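Local structure of modulator of the activity of Ets CG15085-PA (Drosophila melanogaster, 1SV0) at residues C[74-77]-C[78-82]. The protein probably regulates the transcriptional repressor Yan, binding its SAM domain through a SAM domain of its own and so favouring Yan depolymerization. Residues are numbered along the deposited sequence; the frame is centred on the assembly and turned at random.
Unlike the reference sequence in segment 78-82: S81 (reference Ala), R82 (reference Leu).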
loop_
_atom_site.group_PDB
_atom_site.type_symbol
_atom_site.label_atom_id
_atom_site.label_comp_id
_atom_site.label_asym_id
_atom_site.label_seq_id
_atom_site.Cartn_x
_atom_site.Cartn_y
_atom_site.Cartn_z
ATOM N N VAL C 74 10.193 10.809 7.827
ATOM C CA VAL C 74 11.503 11.439 7.907
ATOM C C VAL C 74 12.359 10.980 6.730
ATOM O O VAL C 74 13.002 11.794 6.063
ATOM C CB VAL C 74 12.229 11.062 9.215
ATOM C CG1 VAL C 74 13.648 11.620 9.199
ATOM C CG2 VAL C 74 11.454 11.594 10.412
ATOM N N ARG C 75 12.363 9.674 6.481
ATOM C CA ARG C 75 13.134 9.117 5.379
ATOM C C ARG C 75 12.646 9.677 4.046
ATOM O O ARG C 75 13.448 10.059 3.191
ATOM C CB ARG C 75 13.035 7.586 5.375
ATOM C CG ARG C 75 13.848 6.906 6.471
ATOM C CD ARG C 75 13.553 5.414 6.538
ATOM N NE ARG C 75 14.291 4.751 7.610
ATOM C CZ ARG C 75 15.474 4.159 7.466
ATOM N NH1 ARG C 75 16.080 4.134 6.285
ATOM N NH2 ARG C 75 16.053 3.583 8.513
ATOM N N LEU C 76 11.330 9.737 3.877
ATOM C CA LEU C 76 10.754 10.252 2.644
ATOM C C LEU C 76 11.086 11.739 2.471
ATOM O O LEU C 76 11.487 12.175 1.391
ATOM C CB LEU C 76 9.237 10.053 2.650
ATOM C CG LEU C 76 8.467 10.561 1.424
ATOM C CD1 LEU C 76 8.975 9.875 0.162
ATOM C CD2 LEU C 76 6.980 10.290 1.616
ATOM N N ALA C 77 10.928 12.506 3.540
ATOM C CA ALA C 77 11.207 13.938 3.495
ATOM C C ALA C 77 12.604 14.222 2.960
ATOM O O ALA C 77 12.752 14.916 1.955
ATOM C CB ALA C 77 11.040 14.556 4.882
ATOM N N ARG C 78 13.627 13.676 3.613
ATOM C CA ARG C 78 14.994 13.923 3.167
ATOM C C ARG C 78 15.214 13.447 1.737
ATOM O O ARG C 78 15.985 14.049 0.991
ATOM C CB ARG C 78 16.014 13.262 4.105
ATOM C CG ARG C 78 16.119 11.755 3.989
ATOM C CD ARG C 78 17.355 11.209 4.716
ATOM N NE ARG C 78 17.264 11.268 6.176
ATOM C CZ ARG C 78 17.495 12.352 6.916
ATOM N NH1 ARG C 78 17.841 13.498 6.343
ATOM N NH2 ARG C 78 17.382 12.286 8.236
ATOM N N ALA C 79 14.530 12.377 1.346
ATOM C CA ALA C 79 14.669 11.857 -0.010
ATOM C C ALA C 79 14.141 12.855 -1.042
ATOM O O ALA C 79 14.798 13.123 -2.051
ATOM C CB ALA C 79 13.929 10.537 -0.144
ATOM N N MET C 80 12.960 13.411 -0.791
ATOM C CA MET C 80 12.375 14.363 -1.726
ATOM C C MET C 80 13.294 15.569 -1.965
ATOM O O MET C 80 13.093 16.339 -2.906
ATOM C CB MET C 80 10.995 14.803 -1.230
ATOM C CG MET C 80 10.069 13.630 -0.957
ATOM S SD MET C 80 8.323 14.034 -1.126
ATOM C CE MET C 80 7.857 12.937 -2.471
ATOM N N SER C 81 14.313 15.719 -1.125
ATOM C CA SER C 81 15.256 16.816 -1.294
ATOM C C SER C 81 16.250 16.551 -2.453
ATOM O O SER C 81 17.463 16.760 -2.300
ATOM C CB SER C 81 15.990 17.082 0.031
ATOM O OG SER C 81 15.138 17.732 0.967
ATOM N N ARG C 82 15.700 16.127 -3.611
ATOM C CA ARG C 82 16.406 15.790 -4.888
ATOM C C ARG C 82 16.282 16.779 -6.074
ATOM O O ARG C 82 15.249 17.363 -6.374
ATOM C CB ARG C 82 15.887 14.469 -5.433
ATOM C CG ARG C 82 14.443 14.653 -5.900
ATOM C CD ARG C 82 13.840 13.456 -6.620
ATOM N NE ARG C 82 12.446 13.678 -7.020
ATOM C CZ ARG C 82 11.485 14.085 -6.195
ATOM N NH1 ARG C 82 11.763 14.318 -4.921
ATOM N NH2 ARG C 82 10.245 14.261 -6.639
#
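V74 O lies 4.3 Å above one face of the R78 guanidinium, offset toward its rim, while V74 CG1 approaches obliquely, 3.9 Å from R78 NH2. At the edge of the R82 guanidinium, in its plane, sits M80 CA. The side chain of R78 leaves its backbone with CG between N and the carbonyl carbon (chi1 74°), which sets CG 3.3 Å from R75 O. A bend at chi3 (71°) then folds the charged end back toward V74, one turn earlier. Arginine suits this exposed position: its methylenes lie along the helix surface and its charge remains near the solvent, while branched V74 offers a methyl for a light apolar contact.

L76 and M80 form the apolar pair on another side of helix 65-80. L76 CD1 lies 4.1 Å from M80 CG, and the flexible thioether also brings CE near the same methyl. Buried L76 faces the protein, whereas M80 is exposed and touches R12.

Three i to i+4 backbone bonds join the turns. R78 N reaches V74 O at 3.2 Å and is almost straight (177°), M80 N reaches L76 O at 2.9 Å, and A79 N reaches R75 O with a more bent N-H. The small A79 lets the chain pack on P11, and R75, which packs on P11 and W14, directs its guanidinium to salt bridges with D71 and D5. S81, which like R82 differs from the reference sequence, is the centre of an inverse gamma turn.

The chemistry is thus that of the SAM domain's C-terminal helix: backbone bonds carry its regularity, one apolar i to i+4 pair links buried L76 to exposed M80, and the R78 charge would probably interact favourably with the partial negative charge of V74 O.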